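Local atomic coordinates of cytochrome c, mono-and diheme variant (Methylophaga aminisulfidivorans MP, PDB entry 7C90), a protein that carries a covalently attached heme c and, as a cytochrome cL of the methanol oxidation system, probably passes electrons on. Residues 123-128 with 142-147. Numbering follows the deposited sequence.
With HEC (heme c), chain E.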
ATOM      1  N   THR A 123     -12.159  -8.961 -11.630  1.00 20.68           N
ATOM      2  CA  THR A 123     -11.066  -8.363 -10.837  1.00 19.02           C
ATOM      3  C   THR A 123     -11.575  -8.268  -9.390  1.00 20.07           C
ATOM      4  O   THR A 123     -10.840  -8.609  -8.455  1.00 20.41           O
ATOM      5  CB  THR A 123     -10.600  -7.041 -11.453  1.00 19.93           C
ATOM      6  OG1 THR A 123     -10.022  -7.272 -12.733  1.00 18.71           O
ATOM      7  CG2 THR A 123      -9.619  -6.309 -10.563  1.00 19.20           C
ATOM      8  N   ILE A 124     -12.802  -7.830  -9.193  1.00 20.54           N
ATOM      9  CA  ILE A 124     -13.364  -7.658  -7.827  1.00 20.86           C
ATOM     10  C   ILE A 124     -13.589  -9.040  -7.218  1.00 21.53           C
ATOM     11  O   ILE A 124     -13.137  -9.277  -6.051  1.00 19.48           O
ATOM     12  CB  ILE A 124     -14.647  -6.811  -7.840  1.00 23.12           C
ATOM     13  CG1 ILE A 124     -14.350  -5.409  -8.383  1.00 24.76           C
ATOM     14  CG2 ILE A 124     -15.248  -6.757  -6.447  1.00 23.94           C
ATOM     15  CD1 ILE A 124     -15.597  -4.598  -8.748  1.00 26.67           C
ATOM     16  N   TYR A 125     -14.284  -9.920  -7.930  1.00 19.93           N
ATOM     17  CA  TYR A 125     -14.662 -11.245  -7.375  1.00 22.74           C
ATOM     18  C   TYR A 125     -13.398 -12.036  -6.987  1.00 23.73           C
ATOM     19  O   TYR A 125     -13.336 -12.516  -5.807  1.00 22.82           O
ATOM     20  CB  TYR A 125     -15.595 -11.948  -8.365  1.00 24.55           C
ATOM     21  CG  TYR A 125     -16.167 -13.227  -7.856  1.00 24.61           C
ATOM     22  CD1 TYR A 125     -17.292 -13.263  -7.049  1.00 27.53           C
ATOM     23  CD2 TYR A 125     -15.537 -14.417  -8.143  1.00 26.24           C
ATOM     24  CE1 TYR A 125     -17.776 -14.466  -6.555  1.00 29.18           C
ATOM     25  CE2 TYR A 125     -16.015 -15.622  -7.667  1.00 27.64           C
ATOM     26  CZ  TYR A 125     -17.135 -15.656  -6.872  1.00 29.87           C
ATOM     27  OH  TYR A 125     -17.560 -16.879  -6.416  1.00 38.21           O
ATOM     28  N   GLY A 126     -12.460 -12.189  -7.945  1.00 21.98           N
ATOM     29  CA  GLY A 126     -11.280 -13.083  -7.892  1.00 23.61           C
ATOM     30  C   GLY A 126     -10.027 -12.394  -7.380  1.00 23.37           C
ATOM     31  O   GLY A 126      -9.086 -13.084  -7.076  1.00 23.90           O
ATOM     32  N   GLY A 127     -10.028 -11.071  -7.260  1.00 22.04           N
ATOM     33  CA  GLY A 127      -8.872 -10.305  -6.785  1.00 24.19           C
ATOM     34  C   GLY A 127      -7.818 -10.148  -7.870  1.00 21.33           C
ATOM     35  O   GLY A 127      -8.007 -10.604  -8.978  1.00 25.59           O
ATOM     36  N   ALA A 128      -6.764  -9.446  -7.559  1.00 23.80           N
ATOM     37  CA  ALA A 128      -5.617  -9.215  -8.463  1.00 26.94           C
ATOM     38  C   ALA A 128      -4.360  -9.471  -7.637  1.00 26.78           C
ATOM     39  O   ALA A 128      -4.391 -10.461  -6.888  1.00 29.91           O
ATOM     40  CB  ALA A 128      -5.713  -7.827  -9.071  1.00 27.35           C
ATOM     41  N   ASP A 142     -24.524  -9.738  -6.024  1.00 30.67           N
ATOM     42  CA  ASP A 142     -25.433  -8.580  -6.207  1.00 28.52           C
ATOM     43  C   ASP A 142     -24.762  -7.322  -5.663  1.00 27.26           C
ATOM     44  O   ASP A 142     -24.903  -6.266  -6.292  1.00 25.81           O
ATOM     45  CB  ASP A 142     -26.782  -8.799  -5.518  1.00 30.23           C
ATOM     46  CG  ASP A 142     -27.822  -7.801  -5.996  1.00 34.46           C
ATOM     47  OD1 ASP A 142     -28.164  -7.869  -7.195  1.00 32.13           O
ATOM     48  OD2 ASP A 142     -28.238  -6.931  -5.181  1.00 38.39           O
ATOM     49  N   GLU A 143     -24.055  -7.430  -4.531  1.00 26.82           N
ATOM     50  CA  GLU A 143     -23.357  -6.279  -3.919  1.00 27.77           C
ATOM     51  C   GLU A 143     -22.212  -5.827  -4.824  1.00 26.12           C
ATOM     52  O   GLU A 143     -22.027  -4.629  -5.008  1.00 26.55           O
ATOM     53  CB  GLU A 143     -22.873  -6.630  -2.520  1.00 32.36           C
ATOM     54  CG  GLU A 143     -23.992  -6.738  -1.510  1.00 33.35           C
ATOM     55  CD  GLU A 143     -23.521  -7.242  -0.149  1.00 41.69           C
ATOM     56  OE1 GLU A 143     -22.615  -8.148  -0.084  1.00 40.65           O
ATOM     57  OE2 GLU A 143     -24.045  -6.719   0.850  1.00 53.28           O
ATOM     58  N   ILE A 144     -21.492  -6.760  -5.422  1.00 25.93           N
ATOM     59  CA  ILE A 144     -20.397  -6.417  -6.375  1.00 24.12           C
ATOM     60  C   ILE A 144     -20.986  -5.640  -7.558  1.00 23.68           C
ATOM     61  O   ILE A 144     -20.409  -4.607  -7.933  1.00 25.97           O
ATOM     62  CB  ILE A 144     -19.629  -7.684  -6.782  1.00 23.30           C
ATOM     63  CG1 ILE A 144     -18.818  -8.219  -5.596  1.00 24.28           C
ATOM     64  CG2 ILE A 144     -18.735  -7.438  -7.997  1.00 25.23           C
ATOM     65  CD1 ILE A 144     -18.274  -9.625  -5.812  1.00 25.08           C
ATOM     66  N   LEU A 145     -22.118  -6.068  -8.105  1.00 24.24           N
ATOM     67  CA  LEU A 145     -22.727  -5.363  -9.268  1.00 25.43           C
ATOM     68  C   LEU A 145     -23.186  -3.954  -8.851  1.00 24.45           C
ATOM     69  O   LEU A 145     -23.079  -3.039  -9.647  1.00 26.08           O
ATOM     70  CB  LEU A 145     -23.893  -6.184  -9.819  1.00 28.28           C
ATOM     71  CG  LEU A 145     -23.518  -7.549 -10.373  1.00 29.21           C
ATOM     72  CD1 LEU A 145     -24.761  -8.336 -10.759  1.00 30.32           C
ATOM     73  CD2 LEU A 145     -22.606  -7.379 -11.566  1.00 27.66           C
ATOM     74  N   HIS A 146     -23.691  -3.778  -7.638  1.00 28.01           N
ATOM     75  CA  HIS A 146     -24.031  -2.438  -7.085  1.00 27.06           C
ATOM     76  C   HIS A 146     -22.787  -1.552  -7.078  1.00 26.07           C
ATOM     77  O   HIS A 146     -22.824  -0.395  -7.581  1.00 25.92           O
ATOM     78  CB  HIS A 146     -24.633  -2.589  -5.690  1.00 29.35           C
ATOM     79  CG  HIS A 146     -26.079  -2.935  -5.721  1.00 29.08           C
ATOM     80  ND1 HIS A 146     -26.538  -4.208  -5.680  1.00 31.90           N
ATOM     81  CD2 HIS A 146     -27.166  -2.147  -5.791  1.00 34.87           C
ATOM     82  CE1 HIS A 146     -27.858  -4.205  -5.668  1.00 35.32           C
ATOM     83  NE2 HIS A 146     -28.270  -2.946  -5.757  1.00 32.63           N
ATOM     84  N   ILE A 147     -21.695  -2.078  -6.532  1.00 26.47           N
ATOM     85  CA  ILE A 147     -20.418  -1.314  -6.431  1.00 24.92           C
ATOM     86  C   ILE A 147     -19.969  -0.975  -7.838  1.00 22.95           C
ATOM     87  O   ILE A 147     -19.466   0.128  -8.058  1.00 23.35           O
ATOM     88  CB  ILE A 147     -19.355  -2.111  -5.643  1.00 23.44           C
ATOM     89  CG1 ILE A 147     -19.755  -2.251  -4.169  1.00 25.76           C
ATOM     90  CG2 ILE A 147     -17.983  -1.472  -5.812  1.00 23.49           C
ATOM     91  CD1 ILE A 147     -18.810  -3.112  -3.344  1.00 27.50           C
TER
HETATM   92 FE   HEC E 201      -8.703  -2.797  -5.437  1.00 21.45          FE
HETATM   93  CHA HEC E 201      -6.599  -3.029  -8.153  1.00 21.46           C
HETATM   94  CHB HEC E 201     -11.346  -2.468  -7.486  1.00 19.03           C
HETATM   95  CHC HEC E 201     -10.776  -3.097  -2.717  1.00 20.51           C
HETATM   96  CHD HEC E 201      -6.008  -2.420  -3.385  1.00 22.30           C
HETATM   97  NA  HEC E 201      -8.904  -2.808  -7.474  1.00 20.52           N
HETATM   98  C1A HEC E 201      -7.993  -2.867  -8.425  1.00 20.71           C
HETATM   99  C2A HEC E 201      -8.512  -2.838  -9.808  1.00 21.11           C
HETATM  100  C3A HEC E 201      -9.945  -2.714  -9.606  1.00 21.67           C
HETATM  101  C4A HEC E 201     -10.054  -2.629  -8.132  1.00 20.85           C
HETATM  102  CMA HEC E 201     -11.066  -2.570 -10.575  1.00 23.23           C
HETATM  103  CAA HEC E 201      -7.773  -2.949 -11.089  1.00 22.48           C
HETATM  104  CBA HEC E 201      -7.820  -1.536 -11.646  1.00 23.96           C
HETATM  105  CGA HEC E 201      -7.223  -1.458 -13.013  1.00 26.05           C
HETATM  106  O1A HEC E 201      -7.169  -2.487 -13.712  1.00 24.96           O
HETATM  107  O2A HEC E 201      -6.730  -0.349 -13.347  1.00 29.10           O
HETATM  108  NB  HEC E 201     -10.729  -2.782  -5.172  1.00 19.63           N
HETATM  109  C1B HEC E 201     -11.640  -2.574  -6.082  1.00 19.69           C
HETATM  110  C2B HEC E 201     -13.030  -2.527  -5.583  1.00 20.46           C
HETATM  111  C3B HEC E 201     -12.854  -2.753  -4.152  1.00 20.52           C
HETATM  112  C4B HEC E 201     -11.412  -2.899  -4.019  1.00 21.90           C
HETATM  113  CMB HEC E 201     -14.283  -2.299  -6.379  1.00 21.55           C
HETATM  114  CAB HEC E 201     -13.947  -2.827  -3.083  1.00 22.24           C
HETATM  115  CBB HEC E 201     -14.779  -4.052  -3.235  1.00 21.50           C
HETATM  116  NC  HEC E 201      -8.432  -2.755  -3.419  1.00 21.93           N
HETATM  117  C1C HEC E 201      -9.377  -2.942  -2.486  1.00 22.28           C
HETATM  118  C2C HEC E 201      -8.909  -2.882  -1.090  1.00 21.69           C
HETATM  119  C3C HEC E 201      -7.471  -2.681  -1.303  1.00 23.01           C
HETATM  120  C4C HEC E 201      -7.287  -2.610  -2.745  1.00 20.31           C
HETATM  121  CMC HEC E 201      -9.765  -3.022   0.122  1.00 21.35           C
HETATM  122  CAC HEC E 201      -6.508  -2.461  -0.164  1.00 26.63           C
HETATM  123  CBC HEC E 201      -6.531  -3.546   0.876  1.00 25.87           C
HETATM  124  ND  HEC E 201      -6.660  -2.705  -5.736  1.00 22.23           N
HETATM  125  C1D HEC E 201      -5.728  -2.541  -4.815  1.00 21.63           C
HETATM  126  C2D HEC E 201      -4.365  -2.577  -5.305  1.00 22.00           C
HETATM  127  C3D HEC E 201      -4.517  -2.766  -6.728  1.00 21.90           C
HETATM  128  C4D HEC E 201      -5.974  -2.857  -6.852  1.00 23.65           C
HETATM  129  CMD HEC E 201      -3.131  -2.471  -4.493  1.00 22.66           C
HETATM  130  CAD HEC E 201      -3.485  -2.965  -7.760  1.00 23.81           C
HETATM  131  CBD HEC E 201      -3.419  -4.493  -7.904  1.00 27.03           C
HETATM  132  CGD HEC E 201      -2.833  -5.027  -9.198  1.00 30.04           C
HETATM  133  O1D HEC E 201      -2.181  -4.265  -9.933  1.00 33.49           O
HETATM  134  O2D HEC E 201      -2.968  -6.243  -9.506  1.00 28.09           O
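Of the two segments, Ile-124 and Ile-144 come nearest, their CA atoms 7.3 Å apart: residues 123-126 form the last turn of helix 117-126, and 142-147 lie in helix 141-153. Gly-127 ends the first helix with positive phi, which favours glycine, and its N gives a weak bond to Thr-123 O. Between the segments the contact is wholly apolar. With chi1 -61° Ile-124 sets CG1 beside its backbone N and CG2 opposite that N, which turns one branch to the heme and the other to Ile-144. Ile-124 CG2 sits 3.9 Å from Ile-144 CG2, the two side chains sliding past each other in opposite directions. On the heme side Ile-124 CD1 lies 3.6 Å from the methyl CMB. Ile-147 CG2 reaches the same methyl at 3.8 Å, so both helices close on one corner of the porphyrin. Ile-144 CD1 meets the Tyr-125 ring at its edge, near the ring plane, 4.0 Å from Tyr-125 CD1; that tyrosine's hydroxyl is hydrogen-bonded to Phe-49 O and Asp-46 O. Thr-123 CG2 comes 3.7 Å from C2A of the heme, while its OG1 bonds to Asn-114 and Thr-39. Trimming Ile-124 to an alanine would probably open a gap beside Ile-144 CG2 and take away the CG1 and CD1 packing on the heme methyl CMB. Ile-124 also lies near Met-132, an axial ligand of the iron, and Cys-88, a covalent attachment point; Ile-124 and Ile-147 thus line the heme pocket with hydrocarbon, and Ile-144 packs behind Ile-124.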